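Local structure of phage-related protein (Bordetella bronchiseptica RB50, 3BJQ) at residues 20-26 with 112-117; 43-49 with 74-80; 137-143 with 302-308; 187-192 with 207-213. The protein probably serves as a major capsid protein of a phage, many copies of which assemble into the shell that encloses the genome. All blocks are in the same frame, centred on the assembly; numbering follows the deposited sequence.

Interaction 1. Residues 20-26 with 112-117; sequences HARGYRQ and VNTVLR. With PG4 (tetraethylene glycol), chain V.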
# COMPACT_ATOMS: atom_id res chain seq x y z
N HIS E 20 -20.18 5.02 -11.65
CA HIS E 20 -20.25 6.04 -12.70
C HIS E 20 -21.64 6.71 -12.79
O HIS E 20 -21.72 7.93 -12.87
CB HIS E 20 -19.85 5.45 -14.05
CG HIS E 20 -20.07 6.38 -15.20
ND1 HIS E 20 -19.13 7.29 -15.61
CD2 HIS E 20 -21.15 6.56 -16.01
CE1 HIS E 20 -19.60 7.99 -16.63
NE2 HIS E 20 -20.83 7.56 -16.89
N ALA E 21 -22.72 5.92 -12.76
CA ALA E 21 -24.09 6.45 -12.80
C ALA E 21 -24.38 7.40 -11.63
O ALA E 21 -25.12 8.36 -11.81
CB ALA E 21 -25.16 5.32 -12.80
N ARG E 22 -23.84 7.09 -10.45
CA ARG E 22 -24.05 7.94 -9.26
C ARG E 22 -23.37 9.29 -9.34
O ARG E 22 -23.77 10.21 -8.67
CB ARG E 22 -23.56 7.25 -7.99
CG ARG E 22 -24.31 6.03 -7.65
CD ARG E 22 -23.90 5.54 -6.30
NE ARG E 22 -24.65 4.34 -5.94
CZ ARG E 22 -24.26 3.10 -6.20
NH1 ARG E 22 -23.11 2.88 -6.84
NH2 ARG E 22 -25.01 2.07 -5.83
N GLY E 23 -22.33 9.39 -10.16
CA GLY E 23 -21.63 10.65 -10.41
C GLY E 23 -22.18 11.47 -11.57
O GLY E 23 -21.66 12.56 -11.84
N TYR E 24 -23.23 10.96 -12.24
CA TYR E 24 -23.85 11.64 -13.38
C TYR E 24 -24.51 12.94 -12.94
O TYR E 24 -25.30 12.93 -12.01
CB TYR E 24 -24.92 10.74 -14.02
CG TYR E 24 -25.62 11.30 -15.25
CD1 TYR E 24 -25.13 11.04 -16.52
CD2 TYR E 24 -26.79 12.04 -15.16
CE1 TYR E 24 -25.75 11.54 -17.65
CE2 TYR E 24 -27.42 12.56 -16.30
CZ TYR E 24 -26.88 12.31 -17.54
OH TYR E 24 -27.47 12.77 -18.67
N ARG E 25 -24.16 14.03 -13.61
CA ARG E 25 -24.67 15.36 -13.32
C ARG E 25 -25.23 16.02 -14.57
O ARG E 25 -24.76 15.80 -15.67
CB ARG E 25 -23.54 16.26 -12.78
CG ARG E 25 -22.82 15.71 -11.55
CD ARG E 25 -23.72 15.78 -10.32
NE ARG E 25 -23.02 15.30 -9.13
CZ ARG E 25 -23.14 14.08 -8.60
NH1 ARG E 25 -23.95 13.16 -9.12
NH2 ARG E 25 -22.43 13.79 -7.52
N GLN E 26 -26.28 16.81 -14.38
CA GLN E 26 -26.87 17.63 -15.43
C GLN E 26 -27.04 19.00 -14.78
O GLN E 26 -28.05 19.28 -14.16
CB GLN E 26 -28.22 17.05 -15.86
CG GLN E 26 -28.15 15.97 -16.91
CD GLN E 26 -27.97 16.49 -18.32
OE1 GLN E 26 -28.05 17.68 -18.56
NE2 GLN E 26 -27.74 15.59 -19.25
N VAL E 112 -24.88 4.12 -20.86
CA VAL E 112 -25.65 4.36 -19.63
C VAL E 112 -26.07 5.82 -19.50
O VAL E 112 -27.20 6.11 -19.07
CB VAL E 112 -24.85 3.90 -18.39
CG1 VAL E 112 -25.42 4.51 -17.10
CG2 VAL E 112 -24.83 2.37 -18.32
N ASN E 113 -25.17 6.73 -19.86
CA ASN E 113 -25.46 8.16 -19.88
C ASN E 113 -26.72 8.49 -20.66
O ASN E 113 -27.49 9.35 -20.26
CB ASN E 113 -24.28 8.92 -20.51
CG ASN E 113 -23.10 9.07 -19.56
OD1 ASN E 113 -23.20 8.84 -18.35
ND2 ASN E 113 -21.97 9.43 -20.11
N THR E 114 -26.90 7.83 -21.79
CA THR E 114 -28.04 8.02 -22.64
C THR E 114 -29.35 7.83 -21.89
O THR E 114 -30.23 8.71 -21.91
CB THR E 114 -27.95 7.04 -23.82
OG1 THR E 114 -26.80 7.40 -24.58
CG2 THR E 114 -29.21 7.05 -24.69
N VAL E 115 -29.45 6.71 -21.19
CA VAL E 115 -30.66 6.41 -20.42
C VAL E 115 -30.80 7.29 -19.16
O VAL E 115 -31.91 7.67 -18.79
CB VAL E 115 -30.77 4.89 -20.10
CG1 VAL E 115 -30.73 4.11 -21.39
CG2 VAL E 115 -29.67 4.45 -19.18
N LEU E 116 -29.68 7.66 -18.54
CA LEU E 116 -29.73 8.53 -17.39
C LEU E 116 -30.28 9.91 -17.79
O LEU E 116 -30.97 10.54 -17.00
CB LEU E 116 -28.35 8.64 -16.71
CG LEU E 116 -27.86 7.38 -15.97
CD1 LEU E 116 -26.49 7.59 -15.37
CD2 LEU E 116 -28.87 7.02 -14.87
N ARG E 117 -29.95 10.36 -18.99
CA ARG E 117 -30.45 11.68 -19.44
C ARG E 117 -31.95 11.69 -19.63
O ARG E 117 -32.62 12.68 -19.35
CB ARG E 117 -29.82 12.15 -20.74
CG ARG E 117 -30.26 13.62 -21.00
CD ARG E 117 -29.95 14.10 -22.33
NE ARG E 117 -30.29 15.52 -22.54
CZ ARG E 117 -31.39 15.98 -23.11
NH1 ARG E 117 -32.38 15.19 -23.47
NH2 ARG E 117 -31.52 17.29 -23.28
O1 PG4 V . -27.83 16.29 -21.95
C1 PG4 V . -27.17 17.56 -22.03
C2 PG4 V . -28.06 18.70 -22.46
O2 PG4 V . -29.31 18.64 -21.77
C3 PG4 V . -29.68 19.84 -21.09
C4 PG4 V . -31.16 19.75 -20.78
O3 PG4 V . -31.83 20.14 -21.97
C5 PG4 V . -33.24 19.91 -21.96
C6 PG4 V . -33.91 20.76 -23.03
O4 PG4 V . -33.51 22.15 -23.15
C7 PG4 V . -32.78 22.82 -22.09
C8 PG4 V . -31.29 23.08 -22.34
O5 PG4 V . -31.01 24.47 -22.63
O HOH W 1 -26.13 12.34 -20.82
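Atom O1 of a tetraethylene glycol, probably from the crystallisation liquor, is gripped from both segments: Gln26 NE2 lies 2.8 Å from PG4 O1, and Arg117 NE approaches PG4 O1 at 2.6 Å. The site sits where the chain leaving helix 15-22 runs along helix 105-131, the long helix that probably corresponds to the spine helix of HK97-type coat proteins. Arg117, extended from CG to NE, also donates from NH2 to PG4 O2; its guanidinium makes a cation-pi contact with Tyr58 of a neighbouring subunit, and the hydroxyl of that Tyr58 bonds the glycol too. Gln26 NE2 gives a nearly straight bond to Tyr24 OH (2.9 Å, 175°), in its own amide plane. A water 2.6 Å from Tyr24 OH reaches weakly to Asn113 O, so the phenol oxygen is held from two directions. CG of Tyr24 stands trans to the backbone N (chi1 -178°), which sends the ring across the helix, and Leu116 CB sits 3.8 Å above the ring centre in a CH-pi contact. Leu116 CD1 packs on Ala21 CB at 3.7 Å. At the other end, His20 NE2 donates to Asn113 OD1 (3.1 Å), with the imidazole and amide planes turned 33° apart.

Interaction 2. Residues 43-49 with 74-80; sequences YGGKILT and GYEGDPY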
# COMPACT_ATOMS: atom_id res chain seq x y z
N TYR E 43 -41.56 1.11 -2.41
CA TYR E 43 -42.07 1.61 -3.68
C TYR E 43 -43.43 2.30 -3.53
O TYR E 43 -43.80 3.15 -4.35
CB TYR E 43 -42.21 0.48 -4.70
CG TYR E 43 -40.94 0.20 -5.42
CD1 TYR E 43 -39.97 -0.61 -4.87
CD2 TYR E 43 -40.69 0.76 -6.66
CE1 TYR E 43 -38.77 -0.86 -5.54
CE2 TYR E 43 -39.50 0.51 -7.34
CZ TYR E 43 -38.55 -0.30 -6.76
OH TYR E 43 -37.38 -0.52 -7.41
N GLY E 44 -44.17 1.94 -2.49
CA GLY E 44 -45.43 2.59 -2.16
C GLY E 44 -45.44 2.95 -0.69
O GLY E 44 -44.85 2.25 0.14
N GLY E 45 -46.07 4.06 -0.34
CA GLY E 45 -46.11 4.47 1.05
C GLY E 45 -46.79 5.80 1.21
O GLY E 45 -47.57 6.22 0.36
N LYS E 46 -46.50 6.47 2.32
CA LYS E 46 -47.05 7.78 2.61
C LYS E 46 -45.91 8.77 2.68
O LYS E 46 -44.85 8.45 3.22
CB LYS E 46 -47.80 7.77 3.94
CG LYS E 46 -49.29 7.40 3.83
CD LYS E 46 -49.53 5.95 3.83
CE LYS E 46 -51.03 5.67 3.78
NZ LYS E 46 -51.64 6.26 2.56
N ILE E 47 -46.13 9.96 2.14
CA ILE E 47 -45.15 11.02 2.17
C ILE E 47 -45.07 11.54 3.60
O ILE E 47 -46.10 11.91 4.17
CB ILE E 47 -45.54 12.21 1.23
CG1 ILE E 47 -45.64 11.76 -0.23
CG2 ILE E 47 -44.57 13.39 1.38
CD1 ILE E 47 -46.25 12.78 -1.17
N LEU E 48 -43.88 11.58 4.17
CA LEU E 48 -43.70 12.17 5.49
C LEU E 48 -43.87 13.65 5.29
O LEU E 48 -43.08 14.28 4.56
CB LEU E 48 -42.36 11.80 6.10
CG LEU E 48 -42.25 12.10 7.60
CD1 LEU E 48 -43.25 11.27 8.44
CD2 LEU E 48 -40.84 11.84 8.06
N THR E 49 -44.91 14.21 5.90
CA THR E 49 -45.37 15.57 5.63
C THR E 49 -45.09 16.51 6.80
O THR E 49 -45.21 16.13 7.96
CB THR E 49 -46.87 15.53 5.27
OG1 THR E 49 -47.06 14.64 4.17
CG2 THR E 49 -47.43 16.91 4.89
N GLY E 74 -42.44 14.88 11.16
CA GLY E 74 -43.52 14.84 10.18
C GLY E 74 -44.62 13.84 10.47
O GLY E 74 -44.50 13.07 11.43
N TYR E 75 -45.68 13.88 9.66
CA TYR E 75 -46.81 12.92 9.75
C TYR E 75 -47.04 12.20 8.41
O TYR E 75 -46.70 12.69 7.34
CB TYR E 75 -48.12 13.63 10.19
CG TYR E 75 -48.66 14.68 9.23
CD1 TYR E 75 -48.31 16.01 9.37
CD2 TYR E 75 -49.55 14.35 8.21
CE1 TYR E 75 -48.79 16.98 8.51
CE2 TYR E 75 -50.05 15.32 7.34
CZ TYR E 75 -49.65 16.63 7.49
OH TYR E 75 -50.14 17.63 6.66
N GLU E 76 -47.64 11.01 8.48
CA GLU E 76 -47.96 10.29 7.26
C GLU E 76 -49.05 11.03 6.52
O GLU E 76 -50.18 11.13 6.98
CB GLU E 76 -48.44 8.88 7.54
CG GLU E 76 -47.38 7.98 8.09
CD GLU E 76 -47.88 6.56 8.25
OE1 GLU E 76 -48.99 6.38 8.78
OE2 GLU E 76 -47.16 5.63 7.84
N GLY E 77 -48.72 11.53 5.34
CA GLY E 77 -49.67 12.30 4.57
C GLY E 77 -50.15 11.52 3.38
O GLY E 77 -50.48 10.35 3.50
N ASP E 78 -50.15 12.18 2.23
CA ASP E 78 -50.64 11.61 0.98
C ASP E 78 -49.78 10.44 0.53
O ASP E 78 -48.61 10.39 0.84
CB ASP E 78 -50.67 12.68 -0.14
CG ASP E 78 -51.75 13.73 0.08
OD1 ASP E 78 -52.56 13.55 0.99
OD2 ASP E 78 -51.80 14.72 -0.68
N PRO E 79 -50.37 9.50 -0.19
CA PRO E 79 -49.60 8.37 -0.63
C PRO E 79 -48.66 8.74 -1.76
O PRO E 79 -48.91 9.71 -2.48
CB PRO E 79 -50.66 7.40 -1.14
CG PRO E 79 -51.74 8.26 -1.60
CD PRO E 79 -51.76 9.42 -0.67
N TYR E 80 -47.58 7.99 -1.87
CA TYR E 80 -46.66 8.14 -2.98
C TYR E 80 -46.50 6.79 -3.63
O TYR E 80 -46.71 5.75 -2.99
CB TYR E 80 -45.29 8.65 -2.52
CG TYR E 80 -44.38 7.62 -1.86
CD1 TYR E 80 -43.63 6.73 -2.61
CD2 TYR E 80 -44.24 7.59 -0.48
CE1 TYR E 80 -42.78 5.82 -2.01
CE2 TYR E 80 -43.42 6.68 0.14
CZ TYR E 80 -42.68 5.80 -0.63
OH TYR E 80 -41.87 4.91 -0.00
O HOH W 2 -48.59 14.91 2.14
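Two tyrosine rings of segment 74-80 lie against the backbone or side chains of strand 44-49. Gly45 N is 3.7 Å above the centre of the Tyr80 ring, whose face covers the Gly44-Gly45 peptide; the bare glycine leaves the ring room to lie this close. Tyr75 instead receives a side chain: Thr49 CB sits over its face in a CH-pi contact, offset toward the rim, and Thr49 CG2 comes within 3.3 Å of Tyr75 OH. Both tyrosines take the chi1 that places CG between the backbone N and the carbonyl carbon (64° in Tyr75, 77° in Tyr80), which folds each ring back over the partner strand. Ile47 CG1 packs on Tyr80 CB at 3.9 Å, while on the other side Lys46 CB meets Glu76 CB at 3.8 Å.

Six backbone hydrogen bonds support these contacts. Gly45 and Tyr80 bond in both directions, as do Thr49 and Tyr75. Between them the register slips by one residue at a beta bulge: Ile47 faces both Gly77 and Asp78, with Ile47 N donating to Asp78 O (2.8 Å, 177°) and Ile47 O accepting from Gly77 N. Asp78 N gives its hydrogen to a water, 3.1 Å away, that also lies 2.6 Å from Thr49 OG1.

Further out, Tyr80 OH is bonded to Gln42 O, and Tyr267 meets the Tyr80 ring edge-to-face while its hydroxyl takes the hydrogen of Leu48 N. The whole is a solvent-facing two-stranded antiparallel sheet with a beta bulge, its strands joined by a long excursion carrying helix 52-58.

Interaction 3. Residues 137-143 with 302-308; sequences YNADHKV and MLAGYLI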
# COMPACT_ATOMS: atom_id res chain seq x y z
N TYR E 137 -50.91 24.65 -2.96
CA TYR E 137 -50.59 25.73 -2.04
C TYR E 137 -51.85 26.33 -1.46
O TYR E 137 -52.88 26.36 -2.13
CB TYR E 137 -49.81 26.80 -2.79
CG TYR E 137 -48.51 26.29 -3.35
CD1 TYR E 137 -47.34 26.31 -2.58
CD2 TYR E 137 -48.44 25.76 -4.63
CE1 TYR E 137 -46.16 25.83 -3.07
CE2 TYR E 137 -47.25 25.28 -5.14
CZ TYR E 137 -46.11 25.32 -4.35
OH TYR E 137 -44.91 24.86 -4.83
N ASN E 138 -51.75 26.84 -0.24
CA ASN E 138 -52.84 27.62 0.34
C ASN E 138 -52.72 29.05 -0.20
O ASN E 138 -51.69 29.41 -0.74
CB ASN E 138 -52.88 27.48 1.88
CG ASN E 138 -51.84 28.31 2.60
OD1 ASN E 138 -51.31 29.28 2.06
ND2 ASN E 138 -51.55 27.93 3.85
N ALA E 139 -53.78 29.85 -0.07
CA ALA E 139 -53.88 31.18 -0.68
C ALA E 139 -52.79 32.13 -0.22
O ALA E 139 -52.41 33.01 -0.99
CB ALA E 139 -55.28 31.79 -0.42
N ASP E 140 -52.29 31.98 1.01
CA ASP E 140 -51.20 32.83 1.50
C ASP E 140 -49.83 32.44 0.93
O ASP E 140 -48.85 33.15 1.15
CB ASP E 140 -51.12 32.79 3.04
CG ASP E 140 -52.33 33.43 3.72
OD1 ASP E 140 -53.34 33.77 3.05
OD2 ASP E 140 -52.27 33.61 4.96
N HIS E 141 -49.76 31.31 0.23
CA HIS E 141 -48.50 30.79 -0.35
C HIS E 141 -48.47 30.77 -1.87
O HIS E 141 -47.65 30.08 -2.47
CB HIS E 141 -48.19 29.41 0.24
CG HIS E 141 -47.61 29.49 1.61
ND1 HIS E 141 -46.28 29.22 1.87
CD2 HIS E 141 -48.14 29.92 2.77
CE1 HIS E 141 -46.03 29.45 3.15
NE2 HIS E 141 -47.14 29.88 3.72
N LYS E 142 -49.31 31.59 -2.49
CA LYS E 142 -49.28 31.73 -3.94
C LYS E 142 -49.90 33.04 -4.39
O LYS E 142 -50.72 33.63 -3.66
CB LYS E 142 -50.00 30.56 -4.60
CG LYS E 142 -51.43 30.39 -4.14
CD LYS E 142 -52.17 29.31 -4.95
CE LYS E 142 -53.53 29.05 -4.34
NZ LYS E 142 -54.16 27.80 -4.82
N VAL E 143 -49.49 33.49 -5.58
CA VAL E 143 -50.09 34.63 -6.26
C VAL E 143 -50.09 34.32 -7.75
O VAL E 143 -49.34 33.47 -8.22
CB VAL E 143 -49.32 35.94 -5.95
CG1 VAL E 143 -48.04 36.03 -6.75
CG2 VAL E 143 -50.19 37.14 -6.21
N MSE E 302 -45.41 22.18 2.20
CA MSE E 302 -46.02 23.29 1.45
C MSE E 302 -45.71 24.66 2.04
O MSE E 302 -45.43 25.60 1.32
CB MSE E 302 -47.53 23.09 1.33
CG MSE E 302 -48.26 24.23 0.59
SE MSE E 302 -48.79 25.66 1.77
CE MSE E 302 -50.12 24.54 2.79
N LEU E 303 -45.74 24.77 3.36
CA LEU E 303 -45.50 26.05 3.99
C LEU E 303 -44.07 26.55 3.78
O LEU E 303 -43.79 27.70 4.07
CB LEU E 303 -45.78 26.00 5.49
CG LEU E 303 -47.23 25.88 5.93
CD1 LEU E 303 -47.25 25.70 7.48
CD2 LEU E 303 -48.04 27.10 5.51
N ALA E 304 -43.18 25.67 3.34
CA ALA E 304 -41.81 26.08 3.03
C ALA E 304 -41.67 26.51 1.56
O ALA E 304 -40.56 26.78 1.12
CB ALA E 304 -40.82 24.97 3.37
N GLY E 305 -42.79 26.57 0.83
CA GLY E 305 -42.82 26.96 -0.57
C GLY E 305 -43.79 28.09 -0.87
O GLY E 305 -44.73 28.37 -0.09
N TYR E 306 -43.56 28.76 -1.99
CA TYR E 306 -44.39 29.87 -2.42
C TYR E 306 -44.37 29.97 -3.95
O TYR E 306 -43.31 30.04 -4.54
CB TYR E 306 -43.87 31.16 -1.79
CG TYR E 306 -44.78 32.36 -1.95
CD1 TYR E 306 -44.79 33.09 -3.14
CD2 TYR E 306 -45.62 32.77 -0.92
CE1 TYR E 306 -45.60 34.18 -3.30
CE2 TYR E 306 -46.44 33.87 -1.07
CZ TYR E 306 -46.43 34.57 -2.26
OH TYR E 306 -47.23 35.66 -2.43
N LEU E 307 -45.54 29.98 -4.57
CA LEU E 307 -45.64 30.05 -6.02
C LEU E 307 -46.14 31.42 -6.53
O LEU E 307 -47.18 31.92 -6.09
CB LEU E 307 -46.59 28.96 -6.49
CG LEU E 307 -46.85 28.85 -7.99
CD1 LEU E 307 -45.58 28.52 -8.80
CD2 LEU E 307 -47.95 27.83 -8.17
N ILE E 308 -45.39 31.99 -7.48
CA ILE E 308 -45.76 33.23 -8.16
C ILE E 308 -46.02 32.87 -9.61
O ILE E 308 -45.09 32.82 -10.41
CB ILE E 308 -44.61 34.28 -8.10
CG1 ILE E 308 -44.28 34.64 -6.66
CG2 ILE E 308 -44.98 35.55 -8.88
CD1 ILE E 308 -43.04 35.53 -6.54
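A parallel strand pair at the edge of the six-stranded mixed sheet, strand 142-144 beside strand 305-309, is entered through a loop whose histidine locks onto the neighbouring strand. His141 ND1 donates to Gly305 O over 2.6 Å in a nearly straight bond (170°), and the acceptor lies in the imidazole plane. CG of His141 stands opposite the carbonyl carbon (chi1 -79°), which turns the ring edge toward Gly305 O; the selenium of Met302, a selenomethionine, lies over one face, 4.4 Å from the centroid of the His141 ring, and Leu303 CD2 meets His141 NE2 at 3.4 Å. His141 NE2 is hydrogen-bonded to Ser172 OG as well, so both ring nitrogens are engaged and the rotation of the ring is fixed.

From His141 onward the backbones pair in the parallel manner: Leu307 N donates to His141 O at 3.0 Å, and Leu307 O receives Val143 N at 2.8 Å. The Tyr306 ring lies flat against the His141-Lys142 peptide, with His141 C 3.6 Å above its plane. Tyr137 presents a ring face to Leu307 CB, at right angles to that side chain, while Met302 CG touches Tyr137 CD1 at 3.9 Å.

Among the surrounding elements, Tyr306 and Leu303 pack on helix 158-173, Leu303 and Ala304 also touch helix 52-58, and strand 245-248 bonds antiparallel to the other side of strand 305-309.

Interaction 4. Residues 187-192 with 207-213; sequences LSACKY and SITIDML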
# COMPACT_ATOMS: atom_id res chain seq x y z
N LEU E 187 -36.61 35.40 -15.71
CA LEU E 187 -35.26 35.98 -15.71
C LEU E 187 -35.09 37.04 -16.81
O LEU E 187 -34.51 38.10 -16.57
CB LEU E 187 -34.17 34.92 -15.82
CG LEU E 187 -32.72 35.44 -15.75
CD1 LEU E 187 -32.44 36.21 -14.47
CD2 LEU E 187 -31.70 34.31 -15.88
N SER E 188 -35.59 36.76 -18.00
CA SER E 188 -35.57 37.74 -19.09
C SER E 188 -36.27 39.04 -18.72
O SER E 188 -35.81 40.13 -19.07
CB SER E 188 -36.29 37.18 -20.31
OG SER E 188 -35.74 35.93 -20.67
N ALA E 189 -37.42 38.91 -18.07
CA ALA E 189 -38.22 40.06 -17.65
C ALA E 189 -37.42 40.91 -16.68
O ALA E 189 -37.50 42.13 -16.70
CB ALA E 189 -39.52 39.62 -17.03
N CYS E 190 -36.62 40.27 -15.84
CA CYS E 190 -35.79 40.99 -14.89
C CYS E 190 -34.58 41.71 -15.50
O CYS E 190 -34.15 42.73 -14.97
CB CYS E 190 -35.26 40.03 -13.81
SG CYS E 190 -36.51 39.42 -12.70
N LYS E 191 -34.03 41.18 -16.59
CA LYS E 191 -32.74 41.66 -17.13
C LYS E 191 -32.64 43.18 -17.28
O LYS E 191 -31.61 43.78 -16.96
CB LYS E 191 -32.42 40.98 -18.47
CG LYS E 191 -31.06 41.36 -19.05
CD LYS E 191 -30.56 40.40 -20.15
CE LYS E 191 -29.09 40.72 -20.48
NZ LYS E 191 -28.67 40.23 -21.82
N TYR E 192 -33.70 43.79 -17.78
CA TYR E 192 -33.73 45.25 -17.95
C TYR E 192 -34.96 45.84 -17.27
O TYR E 192 -35.46 46.87 -17.72
CB TYR E 192 -33.78 45.62 -19.44
CG TYR E 192 -32.62 45.11 -20.27
CD1 TYR E 192 -31.35 45.65 -20.14
CD2 TYR E 192 -32.81 44.09 -21.21
CE1 TYR E 192 -30.29 45.17 -20.89
CE2 TYR E 192 -31.76 43.61 -21.96
CZ TYR E 192 -30.51 44.16 -21.81
OH TYR E 192 -29.46 43.69 -22.56
N SER E 207 -27.57 45.93 -17.10
CA SER E 207 -28.51 44.82 -17.08
C SER E 207 -28.40 44.09 -15.76
O SER E 207 -27.42 44.27 -15.04
CB SER E 207 -28.28 43.88 -18.26
OG SER E 207 -27.10 43.15 -18.10
N ILE E 208 -29.41 43.28 -15.44
CA ILE E 208 -29.47 42.54 -14.18
C ILE E 208 -29.02 41.08 -14.32
O ILE E 208 -29.46 40.36 -15.22
CB ILE E 208 -30.92 42.52 -13.61
CG1 ILE E 208 -31.51 43.94 -13.47
CG2 ILE E 208 -30.95 41.79 -12.28
CD1 ILE E 208 -30.76 44.88 -12.57
N THR E 209 -28.20 40.65 -13.37
CA THR E 209 -27.67 39.30 -13.33
C THR E 209 -28.11 38.57 -12.06
O THR E 209 -28.44 39.22 -11.07
CB THR E 209 -26.15 39.34 -13.33
OG1 THR E 209 -25.69 39.97 -12.12
CG2 THR E 209 -25.60 40.07 -14.58
N ILE E 210 -28.01 37.23 -12.08
CA ILE E 210 -28.37 36.36 -10.95
C ILE E 210 -27.66 36.79 -9.68
O ILE E 210 -28.28 36.91 -8.64
CB ILE E 210 -28.01 34.88 -11.27
CG1 ILE E 210 -28.91 34.37 -12.38
CG2 ILE E 210 -28.18 33.99 -10.07
CD1 ILE E 210 -30.39 34.60 -12.10
N ASP E 211 -26.36 37.02 -9.77
CA ASP E 211 -25.59 37.42 -8.59
C ASP E 211 -26.10 38.72 -7.98
O ASP E 211 -26.15 38.88 -6.76
CB ASP E 211 -24.11 37.52 -8.92
CG ASP E 211 -23.40 36.19 -8.82
OD1 ASP E 211 -24.02 35.12 -9.07
OD2 ASP E 211 -22.20 36.21 -8.48
N MSE E 212 -26.49 39.66 -8.84
CA MSE E 212 -27.08 40.93 -8.38
C MSE E 212 -28.40 40.68 -7.67
O MSE E 212 -28.66 41.26 -6.63
CB MSE E 212 -27.34 41.94 -9.50
CG MSE E 212 -26.09 42.52 -10.15
SE MSE E 212 -26.55 43.81 -11.54
CE MSE E 212 -25.14 43.36 -12.69
N LEU E 213 -29.23 39.81 -8.26
CA LEU E 213 -30.52 39.47 -7.68
C LEU E 213 -30.39 38.75 -6.34
O LEU E 213 -31.21 38.94 -5.45
CB LEU E 213 -31.37 38.61 -8.63
CG LEU E 213 -31.90 39.33 -9.87
CD1 LEU E 213 -32.74 38.37 -10.68
CD2 LEU E 213 -32.69 40.55 -9.46
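With CG opposite the backbone N (chi1 -177°) and chi2 at 57°, Leu187 swings CD1 toward the start of helix 210-217, where Ile210 CD1 meets it. The two methyls, Leu187 CD1 and Ile210 CD1, touch at 3.5 Å, their side chains crossing at about a right angle. Deeper in, Leu213 CD1 packs against Cys190 CB at 4.3 Å and joins the same apolar patch.

At the far end the contact turns polar. Lys191 O, in the last turn of this region, accepts Ile208 N at 2.7 Å, the donor lying in the carbonyl plane on a lone pair; a carbonyl is thereby satisfied by the incoming loop. Ile208 CG1 also presses on Cys190 O at 3.3 Å. Ser207 CB rests against both Lys191 CG (3.8 Å) and Tyr192 CE1 (3.6 Å), while Lys191 CG itself lies over a face of the Tyr192 ring. The extended Lys191 chain carries NZ on to a salt bridge with Glu218 of a neighbouring subunit.

Thr209 is the N-cap of helix 210-217, its OG1 taking a weak 3.4 Å bond from Met212 N. Ile208 is further packed by Leu196 and Ile197 of helix 194-199, and Leu187 and Ile210 reach Val224 in strand 221-230. Helices laid on a central sheet, here bridged by a backbone bond from the loop, are consistent with the alpha/beta A-domain of HK97-type capsid proteins.

Along the chain, interaction 2 falls between the two segments of interaction 1, and interaction 4 between those of interaction 3, giving two successive units. Helix 105-131 of interaction 1 leads on toward strand 142-144 of interaction 3, yet their centres are about 33 Å apart, on opposite sides of the chain's centre. Interactions 3 and 4, with centres about 23 Å apart, belong to the same six-stranded sheet and its helices. Interaction 2 forms a separate two-stranded sheet about 20 Å from interaction 3, centre to centre. Interactions 1 and 4 each touch another subunit, whereas no other chain of the assembly touches the segments of 2 and 3, consistent with a coat protein that meets its neighbours through more than one part of the fold.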